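PDB 4NRH: chaperone SycD from Chlamydia pneumoniae, which binds the gatekeeper CopN and, as a class II type III secretion chaperone of the LcrH/SycD family, probably escorts translocator proteins toward secretion. Local coordinates for residues D125-P128 against Y129-Y132; A150-M153 against A154-A158. One frame throughout, in Å; residues are numbered along the deposited sequence.

Interaction 1: residues D125-P128 against Y129-Y132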
loop_
_atom_site.group_PDB
_atom_site.type_symbol
_atom_site.label_atom_id
_atom_site.label_comp_id
_atom_site.label_asym_id
_atom_site.label_seq_id
_atom_site.Cartn_x
_atom_site.Cartn_y
_atom_site.Cartn_z
ATOM N N ASP D 125 -19.735 -5.522 -27.599
ATOM C CA ASP D 125 -21.046 -6.137 -27.811
ATOM C C ASP D 125 -21.179 -6.952 -29.101
ATOM O O ASP D 125 -21.885 -7.960 -29.128
ATOM C CB ASP D 125 -22.130 -5.053 -27.791
ATOM C CG ASP D 125 -23.524 -5.627 -27.630
ATOM O OD1 ASP D 125 -23.648 -6.760 -27.121
ATOM O OD2 ASP D 125 -24.496 -4.945 -28.018
ATOM N N LYS D 126 -20.512 -6.518 -30.164
ATOM C CA LYS D 126 -20.679 -7.155 -31.470
ATOM C C LYS D 126 -19.981 -8.510 -31.584
ATOM O O LYS D 126 -20.326 -9.319 -32.443
ATOM C CB LYS D 126 -20.177 -6.226 -32.578
ATOM C CG LYS D 126 -20.988 -4.948 -32.731
ATOM C CD LYS D 126 -20.398 -4.040 -33.798
ATOM C CE LYS D 126 -21.208 -2.763 -33.948
ATOM N NZ LYS D 126 -20.569 -1.802 -34.891
ATOM N N ASP D 127 -19.001 -8.750 -30.719
ATOM C CA ASP D 127 -18.200 -9.972 -30.779
ATOM C C ASP D 127 -18.944 -11.166 -30.181
ATOM O O ASP D 127 -19.324 -11.142 -29.011
ATOM C CB ASP D 127 -16.872 -9.761 -30.049
ATOM C CG ASP D 127 -15.817 -10.783 -30.430
ATOM O OD1 ASP D 127 -16.152 -11.779 -31.103
ATOM O OD2 ASP D 127 -14.645 -10.592 -30.047
ATOM N N PRO D 128 -19.155 -12.219 -30.989
ATOM C CA PRO D 128 -19.797 -13.451 -30.514
ATOM C C PRO D 128 -18.870 -14.338 -29.681
ATOM O O PRO D 128 -19.350 -15.107 -28.849
ATOM C CB PRO D 128 -20.189 -14.160 -31.815
ATOM C CG PRO D 128 -19.195 -13.674 -32.812
ATOM C CD PRO D 128 -18.932 -12.242 -32.445
ATOM N N TYR D 129 -17.565 -14.228 -29.909
ATOM C CA TYR D 129 -16.586 -15.116 -29.277
ATOM C C TYR D 129 -16.510 -15.080 -27.741
ATOM O O TYR D 129 -16.320 -16.129 -27.126
ATOM C CB TYR D 129 -15.195 -14.848 -29.862
ATOM C CG TYR D 129 -14.973 -15.542 -31.187
ATOM C CD1 TYR D 129 -14.655 -16.894 -31.234
ATOM C CD2 TYR D 129 -15.097 -14.855 -32.387
ATOM C CE1 TYR D 129 -14.456 -17.540 -32.438
ATOM C CE2 TYR D 129 -14.900 -15.495 -33.598
ATOM C CZ TYR D 129 -14.580 -16.837 -33.617
ATOM O OH TYR D 129 -14.381 -17.480 -34.817
ATOM N N PRO D 130 -16.627 -13.891 -27.114
ATOM C CA PRO D 130 -16.652 -13.927 -25.646
ATOM C C PRO D 130 -17.805 -14.771 -25.106
ATOM O O PRO D 130 -17.648 -15.448 -24.088
ATOM C CB PRO D 130 -16.827 -12.455 -25.261
ATOM C CG PRO D 130 -16.248 -11.703 -26.397
ATOM C CD PRO D 130 -16.563 -12.509 -27.623
ATOM N N HIS D 131 -18.946 -14.726 -25.787
ATOM C CA HIS D 131 -20.107 -15.524 -25.408
ATOM C C HIS D 131 -19.882 -17.013 -25.655
ATOM O O HIS D 131 -20.303 -17.850 -24.857
ATOM C CB HIS D 131 -21.348 -15.049 -26.168
ATOM C CG HIS D 131 -21.707 -13.620 -25.904
ATOM N ND1 HIS D 131 -22.341 -13.214 -24.749
ATOM C CD2 HIS D 131 -21.511 -12.502 -26.640
ATOM C CE1 HIS D 131 -22.524 -11.906 -24.788
ATOM N NE2 HIS D 131 -22.029 -11.449 -25.923
ATOM N N TYR D 132 -19.220 -17.338 -26.762
ATOM C CA TYR D 132 -18.931 -18.730 -27.102
ATOM C C TYR D 132 -18.021 -19.392 -26.072
ATOM O O TYR D 132 -18.241 -20.541 -25.686
ATOM C CB TYR D 132 -18.293 -18.829 -28.490
ATOM C CG TYR D 132 -17.816 -20.224 -28.833
ATOM C CD1 TYR D 132 -18.724 -21.233 -29.126
ATOM C CD2 TYR D 132 -16.461 -20.531 -28.863
ATOM C CE1 TYR D 132 -18.295 -22.511 -29.439
ATOM C CE2 TYR D 132 -16.024 -21.806 -29.175
ATOM C CZ TYR D 132 -16.946 -22.792 -29.462
ATOM O OH TYR D 132 -16.520 -24.063 -29.773
#
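Pro-128 and Tyr-132 are joined by the first i to i+4 backbone bond of helix 129-140, with Tyr-132 N 3.1 Å from Pro-128 O, and just before it the chain at Asp-127 is still extended. Asp-127 reaches forward over the start of the helix: with CG anti to the backbone N (chi1 -162°), OD1 accepts from Tyr-129 N at 3.1 Å. The bond bends moderately, its N-H...O angle being 156°, and the donor stands above the carboxylate plane. The same oxygen also lies at the edge of the Tyr-129 ring, close to its plane and 3.5 Å from CD2, while carboxylate and ring are turned 74° apart. OD2 makes a salt bridge with Arg-124, so both carboxylate oxygens are held and the group can swing little.

Such an aspartate, two residues ahead of the amide it caps, is an N-cap, here with Pro-128 and Pro-130 as the first and third residues after it, at the start of the helix that follows helix 110-123 of the tetratricopeptide-repeat region. Pro-130 has no amide hydrogen to offer, and its ring is used for packing instead: CD rests 3.4 Å from Asp-127 CG, the two side chains crossing at about a right angle. The imidazole of His-131 turns an edge to the backbone carbonyls, CD2 lying 3.5 Å from Asp-127 O. Its first torsion sets CG beside its own backbone N and swings the ring back along the turn toward Asp-127. Pro-128 touches the Tyr-129 ring obliquely, CG to CD2 being 4.3 Å. Outside the turn, Pro-128 and both tyrosines pack on Leu-167 of helix 165-174, whereas Pro-130 and His-131 reach Thr-120 and Ala-121 of helix 110-123.

Interaction 2: residues A150-M153 against A154-A158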
loop_
_atom_site.group_PDB
_atom_site.type_symbol
_atom_site.label_atom_id
_atom_site.label_comp_id
_atom_site.label_asym_id
_atom_site.label_seq_id
_atom_site.Cartn_x
_atom_site.Cartn_y
_atom_site.Cartn_z
ATOM N N ALA D 150 -25.799 -18.492 -23.301
ATOM C CA ALA D 150 -24.596 -17.858 -23.825
ATOM C C ALA D 150 -24.354 -18.262 -25.275
ATOM O O ALA D 150 -23.817 -17.483 -26.064
ATOM C CB ALA D 150 -23.391 -18.213 -22.966
ATOM N N LEU D 151 -24.747 -19.485 -25.617
ATOM C CA LEU D 151 -24.608 -19.986 -26.980
ATOM C C LEU D 151 -25.489 -19.192 -27.940
ATOM O O LEU D 151 -25.062 -18.834 -29.040
ATOM C CB LEU D 151 -24.966 -21.473 -27.047
ATOM C CG LEU D 151 -24.119 -22.388 -27.939
ATOM C CD1 LEU D 151 -25.003 -23.380 -28.683
ATOM C CD2 LEU D 151 -23.244 -21.602 -28.909
ATOM N N GLU D 152 -26.722 -18.927 -27.521
ATOM C CA GLU D 152 -27.658 -18.148 -28.324
ATOM C C GLU D 152 -27.156 -16.724 -28.552
ATOM O O GLU D 152 -27.304 -16.175 -29.643
ATOM C CB GLU D 152 -29.037 -18.118 -27.659
ATOM C CG GLU D 152 -30.024 -17.148 -28.294
ATOM C CD GLU D 152 -30.533 -17.618 -29.646
ATOM O OE1 GLU D 152 -31.217 -16.826 -30.329
ATOM O OE2 GLU D 152 -30.255 -18.775 -30.026
ATOM N N MET D 153 -26.559 -16.132 -27.520
ATOM C CA MET D 153 -26.031 -14.776 -27.619
ATOM C C MET D 153 -24.892 -14.711 -28.628
ATOM O O MET D 153 -24.769 -13.742 -29.377
ATOM C CB MET D 153 -25.554 -14.277 -26.254
ATOM C CG MET D 153 -26.598 -13.480 -25.492
ATOM S SD MET D 153 -26.150 -13.209 -23.769
ATOM C CE MET D 153 -27.677 -12.527 -23.127
ATOM N N ALA D 154 -24.058 -15.746 -28.639
ATOM C CA ALA D 154 -23.003 -15.863 -29.636
ATOM C C ALA D 154 -23.622 -16.036 -31.018
ATOM O O ALA D 154 -23.191 -15.410 -31.984
ATOM C CB ALA D 154 -22.082 -17.026 -29.309
ATOM N N TRP D 155 -24.638 -16.892 -31.092
ATOM C CA TRP D 155 -25.335 -17.194 -32.338
ATOM C C TRP D 155 -25.902 -15.949 -33.016
ATOM O O TRP D 155 -25.737 -15.762 -34.222
ATOM C CB TRP D 155 -26.461 -18.198 -32.078
ATOM C CG TRP D 155 -27.355 -18.416 -33.259
ATOM C CD1 TRP D 155 -28.663 -18.044 -33.373
ATOM C CD2 TRP D 155 -27.009 -19.055 -34.493
ATOM N NE1 TRP D 155 -29.154 -18.413 -34.603
ATOM C CE2 TRP D 155 -28.159 -19.035 -35.309
ATOM C CE3 TRP D 155 -25.842 -19.643 -34.987
ATOM C CZ2 TRP D 155 -28.173 -19.579 -36.590
ATOM C CZ3 TRP D 155 -25.859 -20.183 -36.260
ATOM C CH2 TRP D 155 -27.016 -20.147 -37.048
ATOM N N VAL D 156 -26.585 -15.113 -32.238
ATOM C CA VAL D 156 -27.186 -13.885 -32.752
ATOM C C VAL D 156 -26.129 -12.980 -33.379
ATOM O O VAL D 156 -26.332 -12.419 -34.457
ATOM C CB VAL D 156 -27.928 -13.117 -31.635
ATOM C CG1 VAL D 156 -28.272 -11.706 -32.086
ATOM C CG2 VAL D 156 -29.185 -13.868 -31.223
ATOM N N ARG D 157 -24.995 -12.859 -32.699
ATOM C CA ARG D 157 -23.907 -12.001 -33.152
ATOM C C ARG D 157 -23.076 -12.642 -34.263
ATOM O O ARG D 157 -22.396 -11.943 -35.015
ATOM C CB ARG D 157 -23.006 -11.638 -31.970
ATOM C CG ARG D 157 -23.658 -10.697 -30.970
ATOM C CD ARG D 157 -23.108 -10.906 -29.569
ATOM N NE ARG D 157 -23.697 -9.978 -28.606
ATOM C CZ ARG D 157 -24.881 -10.152 -28.027
ATOM N NH1 ARG D 157 -25.610 -11.223 -28.309
ATOM N NH2 ARG D 157 -25.337 -9.254 -27.164
ATOM N N ALA D 158 -23.133 -13.967 -34.364
ATOM C CA ALA D 158 -22.308 -14.696 -35.325
ATOM C C ALA D 158 -22.931 -14.763 -36.718
ATOM O O ALA D 158 -22.240 -14.583 -37.721
ATOM C CB ALA D 158 -22.030 -16.104 -34.816
#
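Met-153 O receives Arg-157 twice, from the side chain at NH1 and from the backbone amide. The NH1 bond is the shorter, 2.9 Å from NH1 to Met-153 O, and it arrives well to one side of the carbonyl, at a C=O...N angle of 116°, with the oxygen near the guanidinium edge. The bond from Arg-157 N to the same oxygen is weak at 3.4 Å. Arg-157 reaches back because its chain, extended from CG to NE, turns its guanidinium at the last torsion (chi4 82°); CD passes 3.3 Å from Met-153 O on the way. The methionine runs alongside, pointing the same way, with CB and CG each 3.7 Å from NH1.

One residue earlier, Glu-152 bends at chi2 and brings its carboxylate over the following turn. OE2 stands 3.8 Å from Trp-155 CD1, oblique to the indole, the two planes 45° apart, while OE1 lies 3.7 Å from Val-156 CG2. These are van der Waals touches. The main-chain bonds run from Ala-154 N to Ala-150 O, from Trp-155 N to Leu-151 O and from Val-156 N to Glu-152 O, the last at 2.9 Å.

A second shell fixes both charged ends. Arg-175 forms a salt bridge with Glu-152 OE2 and a cation-pi contact with Trp-155, and Asp-125 takes Arg-157 NH2 in a salt bridge. Leu-151 and Trp-155 cover Ile-171 of helix 165-174, whereas Met-153, Ala-154 and Arg-157 meet His-131 of helix 129-140. A helix that packs on the one before it and the one after it is consistent with the stacked helices of tetratricopeptide-repeat chaperones such as LcrH/SycD.

Overall arrangement
Interaction 1 opens helix 129-140 and interaction 2 occupies most of helix 147-158, the next helix in the chain; their centres lie about 7 Å apart, on the same side of the chain's centre. A salt bridge of 3.0 Å between Asp-125 OD1 and Arg-157 NH2 joins them, so Arg-157 also ties helix 147-158 to the loop before Tyr-129. Elsewhere they pack closely: Pro-128 CB is 3.3 Å from Ala-154 O, and His-131 CB is 3.5 Å from Ala-150 O. Both also border helix 165-174, and neither is touched by the other protein chain of the assembly.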